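Local coordinates for protein cytosol aminopeptidase (Staphylococcus aureus subsp. aureus, PDB 3KZW) that probably removes amino acids from the free N-termini of peptides, as a metal-dependent leucine-type aminopeptidase that assembles from six chains, at residues F206-P211 and K498-F503; K113-L118 and L148-I153. One frame throughout, in Å; residues are numbered along the deposited sequence.

The two contacts come in series along the chain: both segments of contact 2, in the N-terminal region, precede those of contact 1, in the catalytic region. Their centres lie 21 Å apart and their nearest atoms about 9 Å, so they do not touch. Contact 2 packs helices 108-124 and 144-157 together beside strand 91-101 of the N-terminal mixed sheet. Contact 1 sets the end of helix 188-208 against strand 499-500, joining parts of the catalytic region 287 residues apart in sequence. Helix 188-208 ties the two regions together: its first turns touch L148 and M149 beside contact 2, and its last turn carries S207 and N208 of contact 1.

Contact 1 of 2, residues F206-P211 and K498-F503; sequences FSNMPP and KGPTGF
With OG turned beside its own backbone N (chi1 -58°), S207 bonds A203 O one turn back; its CB, set by the backbone, meets P500 CB at 3.6 Å. In N208 the torsions chi1 -88° and chi2 -45° bring the amide up against the same proline. The last turn of helix 188-208 thereby packs on strand 499-500, which pairs antiparallel with 488-489 in the catalytic region of this aminopeptidase fold. The P500 ring spans the amide, crossing the N208 side chain at about a right angle. Its CD comes 3.3 Å from N208 OD1, while its CG lies 3.5 Å from ND2. This is buried packing rather than direct bonding, and the polar atoms of N208 are served from other directions. ND2 bonds the hydroxyl of Y160, which helps to fix the rotation of the amide. The backbone of P500 is tied to the same helix, since its O accepts from R204 NE, and F305 packs on both N208 and P500. Beyond the CD side of the ring, one water links the segments, donating to N208 OD1 at 3.0 Å and, weakly, to K498 O at 3.3 Å.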
ATOM      1  N   PHE A 206      -4.734  -7.989  34.919  1.00  2.64           N
ATOM      2  CA  PHE A 206      -4.790  -9.077  33.949  1.00  2.65           C
ATOM      3  C   PHE A 206      -4.498  -8.583  32.537  1.00  2.64           C
ATOM      4  O   PHE A 206      -3.808  -9.251  31.774  1.00  2.66           O
ATOM      5  CB  PHE A 206      -6.151  -9.780  33.987  1.00  2.66           C
ATOM      6  CG  PHE A 206      -6.327 -10.714  35.151  1.00  2.71           C
ATOM      7  CD1 PHE A 206      -5.442 -11.770  35.357  1.00  2.73           C
ATOM      8  CD2 PHE A 206      -7.394 -10.553  36.032  1.00  2.74           C
ATOM      9  CE1 PHE A 206      -5.607 -12.641  36.434  1.00  2.77           C
ATOM     10  CE2 PHE A 206      -7.570 -11.418  37.111  1.00  2.73           C
ATOM     11  CZ  PHE A 206      -6.672 -12.465  37.312  1.00  2.74           C
ATOM     12  N   SER A 207      -5.024  -7.408  32.203  1.00  2.64           N
ATOM     13  CA  SER A 207      -4.861  -6.832  30.874  1.00  2.63           C
ATOM     14  C   SER A 207      -3.426  -6.376  30.606  1.00  2.63           C
ATOM     15  O   SER A 207      -2.898  -6.588  29.516  1.00  2.66           O
ATOM     16  CB  SER A 207      -5.833  -5.670  30.674  1.00  2.62           C
ATOM     17  OG  SER A 207      -7.175  -6.091  30.849  1.00  2.67           O
ATOM     18  N   ASN A 208      -2.802  -5.762  31.608  1.00  2.62           N
ATOM     19  CA  ASN A 208      -1.434  -5.262  31.487  1.00  2.62           C
ATOM     20  C   ASN A 208      -0.376  -6.361  31.463  1.00  2.61           C
ATOM     21  O   ASN A 208       0.750  -6.135  31.025  1.00  2.61           O
ATOM     22  CB  ASN A 208      -1.125  -4.262  32.606  1.00  2.59           C
ATOM     23  CG  ASN A 208      -1.504  -2.841  32.243  1.00  2.61           C
ATOM     24  OD1 ASN A 208      -1.231  -2.373  31.134  1.00  2.60           O
ATOM     25  ND2 ASN A 208      -2.124  -2.137  33.185  1.00  2.59           N
ATOM     26  N   MET A 209      -0.749  -7.546  31.938  1.00  2.63           N
ATOM     27  CA  MET A 209       0.146  -8.694  32.005  1.00  2.62           C
ATOM     28  C   MET A 209       0.689  -9.052  30.621  1.00  2.64           C
ATOM     29  O   MET A 209      -0.081  -9.112  29.661  1.00  2.66           O
ATOM     30  CB  MET A 209      -0.600  -9.892  32.588  1.00  2.64           C
ATOM     31  CG  MET A 209       0.264 -10.809  33.424  1.00  2.80           C
ATOM     32  SD  MET A 209       0.481 -10.180  35.097  1.00  3.32           S
ATOM     33  CE  MET A 209      -1.095 -10.676  35.828  1.00  2.84           C
ATOM     34  N   PRO A 210       2.018  -9.279  30.513  1.00  2.61           N
ATOM     35  CA  PRO A 210       2.640  -9.671  29.245  1.00  2.59           C
ATOM     36  C   PRO A 210       2.112 -11.017  28.754  1.00  2.61           C
ATOM     37  O   PRO A 210       1.896 -11.916  29.568  1.00  2.60           O
ATOM     38  CB  PRO A 210       4.126  -9.793  29.598  1.00  2.60           C
ATOM     39  CG  PRO A 210       4.301  -9.036  30.851  1.00  2.61           C
ATOM     40  CD  PRO A 210       3.014  -9.161  31.592  1.00  2.61           C
ATOM     41  N   PRO A 211       1.902 -11.156  27.430  1.00  2.64           N
ATOM     42  CA  PRO A 211       1.312 -12.366  26.846  1.00  2.61           C
ATOM     43  C   PRO A 211       2.171 -13.625  27.000  1.00  2.61           C
ATOM     44  O   PRO A 211       1.642 -14.733  26.964  1.00  2.70           O
ATOM     45  CB  PRO A 211       1.154 -12.005  25.367  1.00  2.55           C
ATOM     46  CG  PRO A 211       2.136 -10.929  25.128  1.00  2.63           C
ATOM     47  CD  PRO A 211       2.207 -10.147  26.400  1.00  2.67           C
ATOM     48  N   LYS A 498      -2.073   5.383  30.982  1.00  2.65           N
ATOM     49  CA  LYS A 498      -2.277   4.681  29.714  1.00  2.58           C
ATOM     50  C   LYS A 498      -2.537   3.200  29.937  1.00  2.59           C
ATOM     51  O   LYS A 498      -2.042   2.608  30.898  1.00  2.67           O
ATOM     52  CB  LYS A 498      -1.037   4.807  28.829  1.00  2.67           C
ATOM     53  CG  LYS A 498      -0.831   6.160  28.175  1.00  2.76           C
ATOM     54  CD  LYS A 498       0.295   6.091  27.147  1.00  2.77           C
ATOM     55  CE  LYS A 498       1.665   6.095  27.808  1.00  2.82           C
ATOM     56  NZ  LYS A 498       2.756   5.798  26.833  1.00  2.98           N
ATOM     57  N   GLY A 499      -3.307   2.601  29.037  1.00  2.58           N
ATOM     58  CA  GLY A 499      -3.552   1.168  29.082  1.00  2.57           C
ATOM     59  C   GLY A 499      -5.011   0.848  29.303  1.00  2.64           C
ATOM     60  O   GLY A 499      -5.875   1.645  28.938  1.00  2.68           O
ATOM     61  N   PRO A 500      -5.293  -0.321  29.912  1.00  2.64           N
ATOM     62  CA  PRO A 500      -6.658  -0.794  30.132  1.00  2.61           C
ATOM     63  C   PRO A 500      -7.450   0.154  31.024  1.00  2.62           C
ATOM     64  O   PRO A 500      -6.919   0.671  32.009  1.00  2.65           O
ATOM     65  CB  PRO A 500      -6.453  -2.143  30.824  1.00  2.66           C
ATOM     66  CG  PRO A 500      -5.104  -2.060  31.438  1.00  2.64           C
ATOM     67  CD  PRO A 500      -4.297  -1.229  30.505  1.00  2.62           C
ATOM     68  N   THR A 501      -8.709   0.379  30.664  1.00  2.66           N
ATOM     69  CA  THR A 501      -9.566   1.332  31.361  1.00  2.64           C
ATOM     70  C   THR A 501     -10.514   0.652  32.341  1.00  2.66           C
ATOM     71  O   THR A 501     -11.018   1.296  33.263  1.00  2.78           O
ATOM     72  CB  THR A 501     -10.408   2.151  30.369  1.00  2.61           C
ATOM     73  OG1 THR A 501     -11.152   1.259  29.533  1.00  2.61           O
ATOM     74  CG2 THR A 501      -9.522   3.030  29.501  1.00  2.57           C
ATOM     75  N   GLY A 502     -10.750  -0.642  32.139  1.00  2.65           N
ATOM     76  CA  GLY A 502     -11.752  -1.384  32.903  1.00  2.60           C
ATOM     77  C   GLY A 502     -13.151  -0.992  32.464  1.00  2.66           C
ATOM     78  O   GLY A 502     -14.098  -1.035  33.252  1.00  2.68           O
ATOM     79  N   PHE A 503     -13.272  -0.615  31.194  1.00  2.66           N
ATOM     80  CA  PHE A 503     -14.516  -0.101  30.626  1.00  2.69           C
ATOM     81  C   PHE A 503     -15.685  -1.067  30.795  1.00  2.70           C
ATOM     82  O   PHE A 503     -15.517  -2.284  30.679  1.00  2.71           O
ATOM     83  CB  PHE A 503     -14.318   0.235  29.144  1.00  2.69           C
ATOM     84  CG  PHE A 503     -15.229   1.316  28.641  1.00  2.68           C
ATOM     85  CD1 PHE A 503     -14.953   2.655  28.904  1.00  2.59           C
ATOM     86  CD2 PHE A 503     -16.364   0.997  27.903  1.00  2.70           C
ATOM     87  CE1 PHE A 503     -15.797   3.660  28.441  1.00  2.63           C
ATOM     88  CE2 PHE A 503     -17.216   1.996  27.435  1.00  2.71           C
ATOM     89  CZ  PHE A 503     -16.930   3.329  27.703  1.00  2.68           C
TER
HETATM   90  O   HOH W   1      -0.137   0.116  29.847  1.00  2.00           O

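Contact 2 of 2, residues K113-L118 and L148-I153; sequences KIWGHL and LMACGI
C151 lies over one face of the W115 indole, with its backbone N, CB and SG all on the same side of the ring plane. This is a helix-helix contact of the N-terminal α/β region, built round a cysteine sulfur-aromatic interaction. SG sits 3.5 Å from the centroid of the six-membered ring and only 7° off its normal, almost directly above the ring centre. CB takes the five-membered ring in a CH-pi contact, 3.7 Å from that centroid. Further towards the pyrrole end, W115 CD1 approaches C151 N at 3.4 Å, so the cysteine runs along the length of the indole from backbone to sulfur. A150 adds a smaller apolar touch, its CB meeting W115 CD1 obliquely at 3.7 Å.

Two torsions produce the overlap. W115 holds CG beside its backbone N (chi1 -68°), reaching across to the second helix, and C151 extends SG opposite its own N (chi1 -172°), carrying the sulfur out over the benzene half. The backbones come close here, with W115 CA and C151 CA 5.7 Å apart.

Surrounding side chains complete the buried core. F137 stacks with the W115 ring, M134 of the same loop also touches the tryptophan, and M111 and F119 of helix 108-124 pack on A150 and C151. On the sheet side, I114 and L118 rest on V98, L100 and I96 of strand 91-101. Beyond the other helix, L148 meets F189 and I190 of helix 188-208. Regular helical bonding holds the cysteine's turn in place: G152 N, next in the chain to C151, donates to L148 O at 3.0 Å.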
ATOM      1  N   LYS A 113     -13.095  13.888  38.009  1.00  2.62           N
ATOM      2  CA  LYS A 113     -11.962  14.750  37.696  1.00  2.63           C
ATOM      3  C   LYS A 113     -11.393  15.398  38.963  1.00  2.64           C
ATOM      4  O   LYS A 113     -10.177  15.530  39.099  1.00  2.61           O
ATOM      5  CB  LYS A 113     -12.377  15.819  36.679  1.00  2.63           C
ATOM      6  CG  LYS A 113     -11.213  16.547  36.016  1.00  2.72           C
ATOM      7  CD  LYS A 113     -11.688  17.612  35.033  1.00  2.76           C
ATOM      8  CE  LYS A 113     -12.127  17.011  33.702  1.00  2.81           C
ATOM      9  NZ  LYS A 113     -12.657  18.052  32.776  1.00  2.83           N
ATOM     10  N   ILE A 114     -12.281  15.789  39.880  1.00  2.67           N
ATOM     11  CA  ILE A 114     -11.895  16.420  41.145  1.00  2.61           C
ATOM     12  C   ILE A 114     -11.120  15.450  42.039  1.00  2.60           C
ATOM     13  O   ILE A 114      -9.988  15.741  42.426  1.00  2.61           O
ATOM     14  CB  ILE A 114     -13.125  17.003  41.907  1.00  2.63           C
ATOM     15  CG1 ILE A 114     -13.682  18.226  41.175  1.00  2.63           C
ATOM     16  CG2 ILE A 114     -12.758  17.384  43.340  1.00  2.59           C
ATOM     17  CD1 ILE A 114     -15.138  18.524  41.487  1.00  2.61           C
ATOM     18  N   TRP A 115     -11.727  14.307  42.354  1.00  2.61           N
ATOM     19  CA  TRP A 115     -11.086  13.295  43.200  1.00  2.63           C
ATOM     20  C   TRP A 115      -9.868  12.682  42.513  1.00  2.66           C
ATOM     21  O   TRP A 115      -8.855  12.406  43.160  1.00  2.63           O
ATOM     22  CB  TRP A 115     -12.074  12.192  43.596  1.00  2.60           C
ATOM     23  CG  TRP A 115     -13.168  12.633  44.524  1.00  2.68           C
ATOM     24  CD1 TRP A 115     -14.511  12.642  44.263  1.00  2.65           C
ATOM     25  CD2 TRP A 115     -13.018  13.121  45.865  1.00  2.72           C
ATOM     26  NE1 TRP A 115     -15.204  13.107  45.355  1.00  2.61           N
ATOM     27  CE2 TRP A 115     -14.315  13.409  46.351  1.00  2.66           C
ATOM     28  CE3 TRP A 115     -11.915  13.346  46.702  1.00  2.67           C
ATOM     29  CZ2 TRP A 115     -14.538  13.909  47.639  1.00  2.68           C
ATOM     30  CZ3 TRP A 115     -12.138  13.846  47.982  1.00  2.66           C
ATOM     31  CH2 TRP A 115     -13.442  14.121  48.436  1.00  2.71           C
ATOM     32  N   GLY A 116      -9.976  12.483  41.201  1.00  2.68           N
ATOM     33  CA  GLY A 116      -8.903  11.908  40.397  1.00  2.63           C
ATOM     34  C   GLY A 116      -7.612  12.695  40.471  1.00  2.62           C
ATOM     35  O   GLY A 116      -6.575  12.155  40.857  1.00  2.67           O
ATOM     36  N   HIS A 117      -7.677  13.974  40.112  1.00  2.58           N
ATOM     37  CA  HIS A 117      -6.498  14.839  40.140  1.00  2.62           C
ATOM     38  C   HIS A 117      -5.939  15.034  41.550  1.00  2.63           C
ATOM     39  O   HIS A 117      -4.722  15.143  41.730  1.00  2.61           O
ATOM     40  CB  HIS A 117      -6.786  16.196  39.490  1.00  2.58           C
ATOM     41  CG  HIS A 117      -6.893  16.145  37.997  1.00  2.62           C
ATOM     42  ND1 HIS A 117      -7.537  17.119  37.266  1.00  2.69           N
ATOM     43  CD2 HIS A 117      -6.450  15.233  37.098  1.00  2.63           C
ATOM     44  CE1 HIS A 117      -7.482  16.814  35.982  1.00  2.71           C
ATOM     45  NE2 HIS A 117      -6.829  15.673  35.853  1.00  2.63           N
ATOM     46  N   LEU A 118      -6.831  15.069  42.540  1.00  2.65           N
ATOM     47  CA  LEU A 118      -6.439  15.227  43.939  1.00  2.64           C
ATOM     48  C   LEU A 118      -5.599  14.054  44.434  1.00  2.67           C
ATOM     49  O   LEU A 118      -4.475  14.251  44.889  1.00  2.68           O
ATOM     50  CB  LEU A 118      -7.670  15.417  44.834  1.00  2.67           C
ATOM     51  CG  LEU A 118      -7.422  15.575  46.342  1.00  2.68           C
ATOM     52  CD1 LEU A 118      -6.673  16.869  46.651  1.00  2.66           C
ATOM     53  CD2 LEU A 118      -8.725  15.509  47.114  1.00  2.59           C
ATOM     54  N   LEU A 148     -19.237  10.607  47.674  1.00  2.68           N
ATOM     55  CA  LEU A 148     -18.453   9.611  48.409  1.00  2.66           C
ATOM     56  C   LEU A 148     -18.135   8.369  47.576  1.00  2.66           C
ATOM     57  O   LEU A 148     -17.107   7.727  47.788  1.00  2.64           O
ATOM     58  CB  LEU A 148     -19.162   9.216  49.711  1.00  2.68           C
ATOM     59  CG  LEU A 148     -19.461  10.311  50.746  1.00  2.66           C
ATOM     60  CD1 LEU A 148     -20.252   9.738  51.911  1.00  2.65           C
ATOM     61  CD2 LEU A 148     -18.193  10.994  51.245  1.00  2.66           C
ATOM     62  N   MET A 149     -19.024   8.038  46.640  1.00  2.68           N
ATOM     63  CA  MET A 149     -18.802   6.946  45.693  1.00  2.66           C
ATOM     64  C   MET A 149     -17.609   7.273  44.800  1.00  2.63           C
ATOM     65  O   MET A 149     -16.684   6.471  44.675  1.00  2.62           O
ATOM     66  CB  MET A 149     -20.049   6.723  44.833  1.00  2.70           C
ATOM     67  CG  MET A 149     -20.079   5.400  44.068  1.00  2.83           C
ATOM     68  SD  MET A 149     -20.463   3.972  45.112  1.00  3.42           S
ATOM     69  CE  MET A 149     -22.116   4.378  45.695  1.00  2.73           C
ATOM     70  N   ALA A 150     -17.643   8.459  44.193  1.00  2.60           N
ATOM     71  CA  ALA A 150     -16.570   8.945  43.334  1.00  2.61           C
ATOM     72  C   ALA A 150     -15.248   9.017  44.091  1.00  2.63           C
ATOM     73  O   ALA A 150     -14.202   8.645  43.560  1.00  2.63           O
ATOM     74  CB  ALA A 150     -16.932  10.305  42.757  1.00  2.63           C
ATOM     75  N   CYS A 151     -15.313   9.488  45.336  1.00  2.66           N
ATOM     76  CA  CYS A 151     -14.157   9.550  46.228  1.00  2.62           C
ATOM     77  C   CYS A 151     -13.526   8.171  46.420  1.00  2.64           C
ATOM     78  O   CYS A 151     -12.305   8.020  46.314  1.00  2.62           O
ATOM     79  CB  CYS A 151     -14.565  10.141  47.580  1.00  2.63           C
ATOM     80  SG  CYS A 151     -13.194  10.480  48.707  1.00  2.51           S
ATOM     81  N   GLY A 152     -14.364   7.171  46.686  1.00  2.62           N
ATOM     82  CA  GLY A 152     -13.914   5.795  46.886  1.00  2.62           C
ATOM     83  C   GLY A 152     -13.290   5.158  45.653  1.00  2.67           C
ATOM     84  O   GLY A 152     -12.227   4.539  45.743  1.00  2.64           O
ATOM     85  N   ILE A 153     -13.952   5.309  44.505  1.00  2.66           N
ATOM     86  CA  ILE A 153     -13.478   4.733  43.243  1.00  2.66           C
ATOM     87  C   ILE A 153     -12.133   5.328  42.829  1.00  2.66           C
ATOM     88  O   ILE A 153     -11.180   4.594  42.556  1.00  2.65           O
ATOM     89  CB  ILE A 153     -14.512   4.901  42.091  1.00  2.66           C
ATOM     90  CG1 ILE A 153     -15.815   4.164  42.419  1.00  2.73           C
ATOM     91  CG2 ILE A 153     -13.944   4.385  40.765  1.00  2.67           C
ATOM     92  CD1 ILE A 153     -17.006   4.576  41.563  1.00  2.75           C
TER